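Local coordinates for protein Bd3460 (Bdellovibrio bacteriovorus, PDB 5CEC) that binds the predatory endopeptidase Bd3459 as an ankyrin-repeat immunity protein, probably shielding the predator from its own enzyme, at residues E35-G40 and M68-G73; T62-L67 and L91-G96; T98-A103 and V122-A127. All coordinates share one frame; numbering follows the deposited sequence.

Interaction 1 (E35-G40 and M68-G73); sequences EAAEQG and MNAAMG
The carbonyl oxygen Ala37 O, near the end of helix 31-39, is gripped twice: the CA-H of Ala70 meets it with Ala70 CA 3.3 Å from Ala37 O, and the side-chain amide of Asn75 donates a hydrogen bond to it. A reciprocal contact lies alongside, Glu38 CA approaching Asn69 O at 3.4 Å while that oxygen also accepts the helical bond from Gly73 N. Small residues permit this closeness. The two helix segments run almost parallel, 19° apart with axes 7.0 Å from each other, and Ala37 CB rests on Asn69 CB at 3.9 Å. With CG anti to the backbone N (chi1 -165°), Glu38 lays its methylene chain across the Asn69 amide, its CB 3.5 Å from Asn69 OD1. The carboxylate and amide planes stand nearly perpendicular, and Asn69 ND2 turns back to donate to the carbonyl of Thr65, the N-cap residue of the same helix. Met72 CE touches Glu38 CG at 4.2 Å, and Tyr388 of the Bd3459 chain packs on both residues. Neighbouring ankyrin helices thus meet here without a conventional hydrogen bond between the two segments, through CA-H...O contacts and alanine-sized packing, with Asn69 ND2 bonded to Thr65 O.

Interaction 2 (T62-L67 and L91-G96); sequences TGMTPL and LKNNGG
Gly63 and Asn93 are the tight point where two ankyrin finger loops pass each other in nearly opposite directions, their CA atoms 3.9 Å apart. Having no side chain, Gly63 brings its backbone directly against the neighbouring loop, and Asn93 CA turns its hydrogen to Gly63 O. Next to this, Asn94 N donates to Thr62 O at 2.9 Å, the donor tilted 28° from the carbonyl plane. Met64, bent at both chi2 and chi3, runs beside Asn93 and sets its SD 3.8 Å from Asn93 CB. Farther along, a lone methyl contact joins Thr65 CG2 to Leu91 CD1 at 3.8 Å, the side chains crossing at about a right angle. The margins are looser. Lys92 points away into exposed surroundings, while at the Thr62 end a water joins the side chains: it lies 2.8 Å from Thr62 OG1, accepts from Asn93 ND2 at 3.0 Å and donates to Asn94 OD1 at 2.8 Å. Asn93 OD1 accepts from Glu97 N, so the side chain spans the type I turn that runs from Asn93 to Gly96. In the complex, Asn93 ND2 also binds Ser393 OG of the Bd3459 chain, and Asn94 ND2 binds Lys390 O of that chain. With both ends of each amide engaged, the asparagine orientations are well defined, and the same asparagines that join the loops also offer their amide nitrogens to the endopeptidase.

Interaction 3 (T98-A103 and V122-A127); sequences TALAFA and VDIIVA
Apolar contacts dominate the meeting of Leu100 and Ala101, in the first turn of helix 99-105, with the loop residues Val122, Ile124 and Val126. Ile124 is the central wedge: CG1 sits between the backbone N and the carbonyl carbon (chi1 64°) and the chain then extends, which drives CD1 to within 4.0 Å of Ala101 CB and 4.2 Å of Leu100 CB. The same methyl makes a tight van der Waals contact with the Thr98 hydroxyl, Ile124 CD1 lying 3.2 Å from Thr98 OG1. Val126 CG1 meets Ala101 CB at 4.1 Å, and Val122 CG1 touches Leu100 CD2 at the same distance, the latter two side chains crossing at a slant. Leu134 of helix 134-141 packs on Leu100, Ile124 and Val126. Polar bonding lies at the helix start, where Thr98 is the N-cap, its OG1 accepting a weak but nearly straight bond from Ala101 N at 3.4 Å. Water-mediated bonding adds a third kind: one water accepts from Thr98 N and donates to Ile125 O at 2.9 Å. The contact is therefore mainly apolar, with no direct hydrogen bond between the segments: one water links the two backbones, while Ile124 and Val126 make their backbone bonds to Leu134 and Asp132.

Overall arrangement
The three contacts follow the ankyrin solenoid, whose stacked helices carry projecting finger loops. Interactions 1 and 2 share helix 66-72 and alternate along the chain, their centres about 12 Å apart; interaction 3 follows both in sequence, about 10 Å from the centre of interaction 2 and 15 Å from that of interaction 1. Phe102 of interaction 3 is a common neighbour, touching Met68 and Met72 of interaction 1 and Met64 and Asn93 of interaction 2, while Ala99 packs on Leu67 and Ala71. Helix stacking, loop pairing and helix-to-loop packing thus adjoin one another without a break. Residues from all three contacts also touch Bd3459, so this part of the ankyrin stack contributes to the Bd3459 interface.

Interaction 1 (E35-G40 and M68-G73)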
ATOM      1  N   GLU B  35      -4.614 -15.065  11.862  1.00 28.42           N
ATOM      2  CA  GLU B  35      -5.139 -13.749  11.494  1.00 29.46           C
ATOM      3  C   GLU B  35      -4.231 -12.594  11.937  1.00 29.02           C
ATOM      4  O   GLU B  35      -3.894 -11.709  11.139  1.00 30.95           O
ATOM      5  CB  GLU B  35      -6.580 -13.589  12.011  1.00 33.82           C
ATOM      6  CG  GLU B  35      -7.569 -14.467  11.239  1.00 39.72           C
ATOM      7  CD  GLU B  35      -9.019 -14.331  11.681  1.00 44.34           C
ATOM      8  OE1 GLU B  35      -9.288 -13.761  12.756  1.00 51.02           O
ATOM      9  OE2 GLU B  35      -9.904 -14.807  10.939  1.00 49.03           O
ATOM     10  N   ALA B  36      -3.768 -12.632  13.182  1.00 28.43           N
ATOM     11  CA  ALA B  36      -2.842 -11.598  13.663  1.00 29.28           C
ATOM     12  C   ALA B  36      -1.545 -11.580  12.860  1.00 26.33           C
ATOM     13  O   ALA B  36      -1.009 -10.512  12.544  1.00 27.16           O
ATOM     14  CB  ALA B  36      -2.558 -11.803  15.144  1.00 30.11           C
ATOM     15  N   ALA B  37      -1.073 -12.773  12.507  1.00 26.01           N
ATOM     16  CA  ALA B  37       0.157 -12.898  11.732  1.00 23.60           C
ATOM     17  C   ALA B  37       0.043 -12.285  10.333  1.00 23.03           C
ATOM     18  O   ALA B  37       0.975 -11.627   9.858  1.00 24.08           O
ATOM     19  CB  ALA B  37       0.597 -14.351  11.640  1.00 23.63           C
ATOM     20  N   GLU B  38      -1.096 -12.506   9.677  1.00 24.53           N
ATOM     21  CA  GLU B  38      -1.342 -11.932   8.349  1.00 25.30           C
ATOM     22  C   GLU B  38      -1.573 -10.417   8.434  1.00 26.77           C
ATOM     23  O   GLU B  38      -1.117  -9.690   7.572  1.00 26.20           O
ATOM     24  CB  GLU B  38      -2.567 -12.592   7.696  1.00 29.12           C
ATOM     25  CG  GLU B  38      -2.705 -12.352   6.181  1.00 33.47           C
ATOM     26  CD  GLU B  38      -3.365 -11.047   5.775  1.00 38.60           C
ATOM     27  OE1 GLU B  38      -4.070 -10.420   6.597  1.00 46.83           O
ATOM     28  OE2 GLU B  38      -3.175 -10.657   4.602  1.00 46.91           O
ATOM     29  N   GLN B  39      -2.242  -9.969   9.494  1.00 27.79           N
ATOM     30  CA  GLN B  39      -2.637  -8.565   9.642  1.00 31.22           C
ATOM     31  C   GLN B  39      -1.492  -7.647  10.099  1.00 29.26           C
ATOM     32  O   GLN B  39      -1.580  -6.415   9.993  1.00 32.06           O
ATOM     33  CB  GLN B  39      -3.828  -8.461  10.614  1.00 35.25           C
ATOM     34  CG  GLN B  39      -5.118  -9.095  10.088  1.00 41.17           C
ATOM     35  CD  GLN B  39      -6.201  -9.324  11.157  1.00 46.08           C
ATOM     36  OE1 GLN B  39      -6.129  -8.801  12.279  1.00 50.64           O
ATOM     37  NE2 GLN B  39      -7.226 -10.106  10.799  1.00 49.83           N
ATOM     38  N   GLY B  40      -0.424  -8.232  10.624  1.00 26.22           N
ATOM     39  CA  GLY B  40       0.709  -7.447  11.071  1.00 25.69           C
ATOM     40  C   GLY B  40       0.573  -6.970  12.503  1.00 25.53           C
ATOM     41  O   GLY B  40       1.203  -5.993  12.865  1.00 26.59           O
ATOM     42  N   MET B  68       3.463 -18.721   7.162  1.00 16.12           N
ATOM     43  CA  MET B  68       2.926 -18.405   5.826  1.00 15.60           C
ATOM     44  C   MET B  68       2.090 -17.144   5.853  1.00 16.42           C
ATOM     45  O   MET B  68       2.191 -16.328   4.937  1.00 17.64           O
ATOM     46  CB  MET B  68       2.098 -19.550   5.271  1.00 15.91           C
ATOM     47  CG  MET B  68       2.873 -20.795   4.891  1.00 15.72           C
ATOM     48  SD  MET B  68       1.668 -22.116   4.657  1.00 17.34           S
ATOM     49  CE  MET B  68       2.712 -23.534   4.908  1.00 18.62           C
ATOM     50  N   ASN B  69       1.237 -17.017   6.857  1.00 17.50           N
ATOM     51  CA  ASN B  69       0.446 -15.820   7.019  1.00 18.96           C
ATOM     52  C   ASN B  69       1.294 -14.568   7.178  1.00 18.75           C
ATOM     53  O   ASN B  69       1.019 -13.556   6.536  1.00 19.57           O
ATOM     54  CB  ASN B  69      -0.487 -15.988   8.220  1.00 19.92           C
ATOM     55  CG  ASN B  69      -1.758 -16.713   7.879  1.00 21.51           C
ATOM     56  OD1 ASN B  69      -2.671 -16.121   7.333  1.00 26.14           O
ATOM     57  ND2 ASN B  69      -1.834 -17.995   8.209  1.00 21.64           N
ATOM     58  N   ALA B  70       2.324 -14.617   8.029  1.00 17.75           N
ATOM     59  CA  ALA B  70       3.194 -13.467   8.240  1.00 17.98           C
ATOM     60  C   ALA B  70       3.942 -13.105   6.957  1.00 16.89           C
ATOM     61  O   ALA B  70       4.130 -11.930   6.650  1.00 19.11           O
ATOM     62  CB  ALA B  70       4.179 -13.752   9.350  1.00 19.10           C
ATOM     63  N   ALA B  71       4.416 -14.119   6.240  1.00 16.64           N
ATOM     64  CA  ALA B  71       5.149 -13.911   4.997  1.00 17.64           C
ATOM     65  C   ALA B  71       4.275 -13.279   3.908  1.00 17.60           C
ATOM     66  O   ALA B  71       4.704 -12.328   3.259  1.00 19.03           O
ATOM     67  CB  ALA B  71       5.744 -15.206   4.505  1.00 18.20           C
ATOM     68  N   MET B  72       3.078 -13.832   3.720  1.00 18.35           N
ATOM     69  CA  MET B  72       2.118 -13.340   2.716  1.00 18.18           C
ATOM     70  C   MET B  72       1.745 -11.886   2.983  1.00 18.97           C
ATOM     71  O   MET B  72       1.599 -11.096   2.064  1.00 21.80           O
ATOM     72  CB  MET B  72       0.846 -14.199   2.725  1.00 21.26           C
ATOM     73  CG  MET B  72      -0.306 -13.709   1.845  1.00 24.16           C
ATOM     74  SD  MET B  72      -1.612 -14.939   1.677  1.00 27.98           S
ATOM     75  CE  MET B  72      -1.718 -15.362   3.368  1.00 30.93           C
ATOM     76  N   GLY B  73       1.619 -11.544   4.266  1.00 20.08           N
ATOM     77  CA  GLY B  73       1.260 -10.185   4.659  1.00 21.67           C
ATOM     78  C   GLY B  73       2.436  -9.216   4.715  1.00 21.30           C
ATOM     79  O   GLY B  73       2.237  -8.050   5.054  1.00 23.19           O
TER

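Interaction 2 (T62-L67 and L91-G96)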
ATOM      1  N   THR B  62      -6.714 -25.072   5.093  1.00 22.12           N
ATOM      2  CA  THR B  62      -6.142 -24.904   3.748  1.00 21.53           C
ATOM      3  C   THR B  62      -4.608 -25.072   3.723  1.00 19.28           C
ATOM      4  O   THR B  62      -3.974 -24.790   2.720  1.00 19.86           O
ATOM      5  CB  THR B  62      -6.519 -23.545   3.096  1.00 21.56           C
ATOM      6  OG1 THR B  62      -5.733 -22.473   3.639  1.00 22.09           O
ATOM      7  CG2 THR B  62      -8.001 -23.234   3.252  1.00 24.37           C
ATOM      8  N   GLY B  63      -4.044 -25.561   4.833  1.00 18.50           N
ATOM      9  CA  GLY B  63      -2.613 -25.879   4.985  1.00 18.90           C
ATOM     10  C   GLY B  63      -1.736 -24.749   5.443  1.00 17.11           C
ATOM     11  O   GLY B  63      -0.513 -24.858   5.375  1.00 18.00           O
ATOM     12  N   MET B  64      -2.337 -23.646   5.893  1.00 17.98           N
ATOM     13  CA  MET B  64      -1.567 -22.471   6.310  1.00 18.26           C
ATOM     14  C   MET B  64      -1.012 -22.616   7.710  1.00 18.39           C
ATOM     15  O   MET B  64      -1.669 -23.152   8.621  1.00 21.00           O
ATOM     16  CB  MET B  64      -2.434 -21.211   6.258  1.00 18.60           C
ATOM     17  CG  MET B  64      -3.008 -20.897   4.884  1.00 17.60           C
ATOM     18  SD  MET B  64      -1.753 -20.388   3.700  1.00 18.16           S
ATOM     19  CE  MET B  64      -1.382 -18.730   4.270  1.00 18.30           C
ATOM     20  N   THR B  65       0.163 -22.058   7.883  1.00 17.88           N
ATOM     21  CA  THR B  65       0.815 -21.872   9.174  1.00 18.89           C
ATOM     22  C   THR B  65       0.888 -20.384   9.513  1.00 18.97           C
ATOM     23  O   THR B  65       0.730 -19.528   8.639  1.00 18.00           O
ATOM     24  CB  THR B  65       2.257 -22.351   9.112  1.00 18.63           C
ATOM     25  OG1 THR B  65       2.959 -21.600   8.111  1.00 18.21           O
ATOM     26  CG2 THR B  65       2.330 -23.847   8.814  1.00 19.95           C
ATOM     27  N   PRO B  66       1.193 -20.062  10.780  1.00 19.19           N
ATOM     28  CA  PRO B  66       1.497 -18.675  11.132  1.00 19.75           C
ATOM     29  C   PRO B  66       2.563 -18.052  10.251  1.00 18.09           C
ATOM     30  O   PRO B  66       2.446 -16.869   9.870  1.00 18.50           O
ATOM     31  CB  PRO B  66       1.997 -18.792  12.581  1.00 20.97           C
ATOM     32  CG  PRO B  66       1.271 -19.983  13.107  1.00 20.89           C
ATOM     33  CD  PRO B  66       1.144 -20.938  11.973  1.00 19.58           C
ATOM     34  N   LEU B  67       3.636 -18.785   9.987  1.00 16.83           N
ATOM     35  CA  LEU B  67       4.721 -18.225   9.193  1.00 17.10           C
ATOM     36  C   LEU B  67       4.257 -17.857   7.789  1.00 16.95           C
ATOM     37  O   LEU B  67       4.668 -16.819   7.252  1.00 16.10           O
ATOM     38  CB  LEU B  67       5.894 -19.212   9.127  1.00 16.32           C
ATOM     39  CG  LEU B  67       7.139 -18.678   8.429  1.00 16.68           C
ATOM     40  CD1 LEU B  67       7.767 -17.550   9.202  1.00 17.53           C
ATOM     41  CD2 LEU B  67       8.130 -19.780   8.151  1.00 17.62           C
ATOM     42  N   LEU B  91       6.962 -26.249   5.370  1.00 15.46           N
ATOM     43  CA  LEU B  91       5.568 -26.676   5.246  1.00 15.60           C
ATOM     44  C   LEU B  91       4.931 -25.960   4.068  1.00 15.19           C
ATOM     45  O   LEU B  91       5.347 -24.867   3.677  1.00 15.31           O
ATOM     46  CB  LEU B  91       4.810 -26.448   6.541  1.00 17.36           C
ATOM     47  CG  LEU B  91       5.355 -27.236   7.743  1.00 18.01           C
ATOM     48  CD1 LEU B  91       4.696 -26.785   9.019  1.00 19.27           C
ATOM     49  CD2 LEU B  91       5.158 -28.723   7.527  1.00 19.60           C
ATOM     50  N   LYS B  92       3.930 -26.599   3.475  1.00 15.63           N
ATOM     51  CA  LYS B  92       3.263 -26.105   2.278  1.00 15.56           C
ATOM     52  C   LYS B  92       1.766 -26.050   2.466  1.00 15.93           C
ATOM     53  O   LYS B  92       1.172 -26.935   3.101  1.00 17.66           O
ATOM     54  CB  LYS B  92       3.581 -26.994   1.078  1.00 16.07           C
ATOM     55  CG  LYS B  92       5.028 -26.897   0.662  1.00 17.28           C
ATOM     56  CD  LYS B  92       5.378 -27.934  -0.346  1.00 20.21           C
ATOM     57  CE  LYS B  92       6.819 -27.851  -0.743  1.00 23.85           C
ATOM     58  NZ  LYS B  92       7.218 -29.150  -1.350  1.00 27.47           N
ATOM     59  N   ASN B  93       1.149 -25.007   1.923  1.00 15.00           N
ATOM     60  CA  ASN B  93      -0.325 -24.943   1.920  1.00 15.29           C
ATOM     61  C   ASN B  93      -0.911 -25.815   0.824  1.00 15.12           C
ATOM     62  O   ASN B  93      -0.194 -26.507   0.116  1.00 17.49           O
ATOM     63  CB  ASN B  93      -0.811 -23.505   1.811  1.00 15.67           C
ATOM     64  CG  ASN B  93      -0.719 -22.966   0.399  1.00 14.87           C
ATOM     65  OD1 ASN B  93       0.199 -23.309  -0.330  1.00 16.04           O
ATOM     66  ND2 ASN B  93      -1.708 -22.177  -0.028  1.00 15.18           N
ATOM     67  N   ASN B  94      -2.221 -25.713   0.624  1.00 17.13           N
ATOM     68  CA  ASN B  94      -2.869 -26.491  -0.453  1.00 17.48           C
ATOM     69  C   ASN B  94      -2.458 -26.103  -1.871  1.00 18.46           C
ATOM     70  O   ASN B  94      -2.553 -26.929  -2.770  1.00 23.44           O
ATOM     71  CB  ASN B  94      -4.395 -26.527  -0.290  1.00 17.85           C
ATOM     72  CG  ASN B  94      -5.068 -25.166  -0.431  1.00 17.77           C
ATOM     73  OD1 ASN B  94      -4.419 -24.126  -0.491  1.00 17.84           O
ATOM     74  ND2 ASN B  94      -6.374 -25.174  -0.419  1.00 19.94           N
ATOM     75  N   GLY B  95      -1.898 -24.904  -2.034  1.00 17.43           N
ATOM     76  CA  GLY B  95      -1.324 -24.483  -3.287  1.00 16.52           C
ATOM     77  C   GLY B  95       0.126 -24.899  -3.481  1.00 17.19           C
ATOM     78  O   GLY B  95       0.751 -24.520  -4.462  1.00 18.28           O
ATOM     79  N   GLY B  96       0.655 -25.684  -2.551  1.00 16.37           N
ATOM     80  CA  GLY B  96       2.038 -26.167  -2.651  1.00 16.24           C
ATOM     81  C   GLY B  96       3.114 -25.185  -2.272  1.00 14.73           C
ATOM     82  O   GLY B  96       4.290 -25.443  -2.550  1.00 16.33           O
TER
HETATM   83  O   HOH W   1      -4.395 -21.929   1.246  1.00 17.17           O

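Interaction 3 (T98-A103 and V122-A127)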
ATOM      1  N   THR B  98       5.481 -22.813   0.152  1.00 13.85           N
ATOM      2  CA  THR B  98       6.123 -22.549   1.433  1.00 13.62           C
ATOM      3  C   THR B  98       6.010 -21.051   1.751  1.00 13.78           C
ATOM      4  O   THR B  98       5.589 -20.223   0.890  1.00 13.82           O
ATOM      5  CB  THR B  98       7.606 -22.897   1.433  1.00 14.17           C
ATOM      6  OG1 THR B  98       8.276 -21.999   0.548  1.00 14.58           O
ATOM      7  CG2 THR B  98       7.860 -24.359   1.013  1.00 14.77           C
ATOM      8  N   ALA B  99       6.335 -20.688   2.981  1.00 13.66           N
ATOM      9  CA  ALA B  99       6.378 -19.286   3.379  1.00 13.86           C
ATOM     10  C   ALA B  99       7.192 -18.416   2.430  1.00 13.79           C
ATOM     11  O   ALA B  99       6.783 -17.294   2.120  1.00 13.67           O
ATOM     12  CB  ALA B  99       6.900 -19.104   4.808  1.00 14.95           C
ATOM     13  N   LEU B 100       8.329 -18.934   1.965  1.00 12.60           N
ATOM     14  CA  LEU B 100       9.156 -18.161   1.044  1.00 13.35           C
ATOM     15  C   LEU B 100       8.414 -17.918  -0.265  1.00 13.99           C
ATOM     16  O   LEU B 100       8.494 -16.805  -0.830  1.00 14.10           O
ATOM     17  CB  LEU B 100      10.497 -18.864   0.813  1.00 14.23           C
ATOM     18  CG  LEU B 100      11.426 -18.172  -0.189  1.00 14.10           C
ATOM     19  CD1 LEU B 100      11.720 -16.707   0.164  1.00 15.73           C
ATOM     20  CD2 LEU B 100      12.734 -18.947  -0.296  1.00 15.42           C
ATOM     21  N   ALA B 101       7.719 -18.925  -0.771  1.00 13.08           N
ATOM     22  CA  ALA B 101       6.869 -18.699  -1.944  1.00 12.91           C
ATOM     23  C   ALA B 101       5.791 -17.678  -1.696  1.00 12.49           C
ATOM     24  O   ALA B 101       5.583 -16.827  -2.558  1.00 13.01           O
ATOM     25  CB  ALA B 101       6.269 -19.995  -2.436  1.00 13.92           C
ATOM     26  N   PHE B 102       5.145 -17.706  -0.556  1.00 12.87           N
ATOM     27  CA  PHE B 102       4.167 -16.661  -0.210  1.00 12.99           C
ATOM     28  C   PHE B 102       4.784 -15.276  -0.237  1.00 13.42           C
ATOM     29  O   PHE B 102       4.182 -14.343  -0.762  1.00 14.20           O
ATOM     30  CB  PHE B 102       3.520 -16.916   1.145  1.00 13.77           C
ATOM     31  CG  PHE B 102       2.369 -17.855   1.095  1.00 13.51           C
ATOM     32  CD1 PHE B 102       1.144 -17.387   0.684  1.00 14.68           C
ATOM     33  CD2 PHE B 102       2.480 -19.211   1.437  1.00 14.26           C
ATOM     34  CE1 PHE B 102       0.052 -18.220   0.596  1.00 15.32           C
ATOM     35  CE2 PHE B 102       1.356 -20.037   1.382  1.00 15.25           C
ATOM     36  CZ  PHE B 102       0.153 -19.528   0.964  1.00 15.70           C
ATOM     37  N   ALA B 103       5.990 -15.143   0.305  1.00 13.26           N
ATOM     38  CA  ALA B 103       6.640 -13.839   0.368  1.00 14.35           C
ATOM     39  C   ALA B 103       6.943 -13.337  -1.039  1.00 13.32           C
ATOM     40  O   ALA B 103       6.594 -12.211  -1.391  1.00 13.80           O
ATOM     41  CB  ALA B 103       7.915 -13.917   1.183  1.00 14.74           C
ATOM     42  N   VAL B 122      15.291 -22.479  -1.562  1.00 15.83           N
ATOM     43  CA  VAL B 122      14.992 -21.638  -2.702  1.00 16.33           C
ATOM     44  C   VAL B 122      14.590 -22.418  -3.945  1.00 16.10           C
ATOM     45  O   VAL B 122      14.065 -21.815  -4.894  1.00 15.55           O
ATOM     46  CB  VAL B 122      16.126 -20.651  -3.017  1.00 16.31           C
ATOM     47  CG1 VAL B 122      16.447 -19.776  -1.810  1.00 18.16           C
ATOM     48  CG2 VAL B 122      17.387 -21.379  -3.478  1.00 17.07           C
ATOM     49  N   ASP B 123      14.844 -23.735  -3.967  1.00 16.79           N
ATOM     50  CA  ASP B 123      14.472 -24.583  -5.103  1.00 16.07           C
ATOM     51  C   ASP B 123      13.052 -25.086  -4.903  1.00 16.31           C
ATOM     52  O   ASP B 123      12.798 -26.264  -4.648  1.00 17.51           O
ATOM     53  CB  ASP B 123      15.449 -25.715  -5.285  1.00 17.74           C
ATOM     54  CG  ASP B 123      15.194 -26.532  -6.540  1.00 18.33           C
ATOM     55  OD1 ASP B 123      14.312 -26.164  -7.364  1.00 18.97           O
ATOM     56  OD2 ASP B 123      15.868 -27.573  -6.695  1.00 22.30           O
ATOM     57  N   ILE B 124      12.110 -24.167  -5.095  1.00 14.37           N
ATOM     58  CA  ILE B 124      10.687 -24.437  -4.874  1.00 14.35           C
ATOM     59  C   ILE B 124       9.884 -23.884  -6.030  1.00 14.12           C
ATOM     60  O   ILE B 124      10.405 -23.117  -6.870  1.00 14.19           O
ATOM     61  CB  ILE B 124      10.202 -23.860  -3.531  1.00 14.81           C
ATOM     62  CG1 ILE B 124      10.293 -22.318  -3.507  1.00 15.13           C
ATOM     63  CG2 ILE B 124      10.984 -24.494  -2.389  1.00 15.33           C
ATOM     64  CD1 ILE B 124       9.842 -21.697  -2.210  1.00 15.89           C
ATOM     65  N   ILE B 125       8.618 -24.305  -6.084  1.00 14.57           N
ATOM     66  CA  ILE B 125       7.670 -23.943  -7.133  1.00 14.77           C
ATOM     67  C   ILE B 125       6.540 -23.109  -6.538  1.00 14.47           C
ATOM     68  O   ILE B 125       6.044 -23.397  -5.456  1.00 16.73           O
ATOM     69  CB  ILE B 125       7.061 -25.220  -7.763  1.00 16.30           C
ATOM     70  CG1 ILE B 125       8.153 -26.131  -8.359  1.00 17.95           C
ATOM     71  CG2 ILE B 125       6.004 -24.916  -8.818  1.00 16.88           C
ATOM     72  CD1 ILE B 125       9.052 -25.486  -9.369  1.00 19.30           C
ATOM     73  N   VAL B 126       6.175 -22.053  -7.252  1.00 13.51           N
ATOM     74  CA  VAL B 126       5.082 -21.188  -6.834  1.00 13.84           C
ATOM     75  C   VAL B 126       3.785 -21.679  -7.495  1.00 13.55           C
ATOM     76  O   VAL B 126       3.794 -22.365  -8.517  1.00 15.37           O
ATOM     77  CB  VAL B 126       5.360 -19.693  -7.119  1.00 14.18           C
ATOM     78  CG1 VAL B 126       6.671 -19.268  -6.451  1.00 14.54           C
ATOM     79  CG2 VAL B 126       5.411 -19.341  -8.615  1.00 14.13           C
ATOM     80  N   ALA B 127       2.687 -21.271  -6.910  1.00 14.34           N
ATOM     81  CA  ALA B 127       1.383 -21.731  -7.346  1.00 14.24           C
ATOM     82  C   ALA B 127       1.064 -21.235  -8.759  1.00 14.00           C
ATOM     83  O   ALA B 127       1.623 -20.230  -9.229  1.00 14.90           O
ATOM     84  CB  ALA B 127       0.303 -21.253  -6.385  1.00 15.42           C
TER
HETATM   85  O   HOH W   2       6.657 -23.708  -2.675  1.00 16.96           O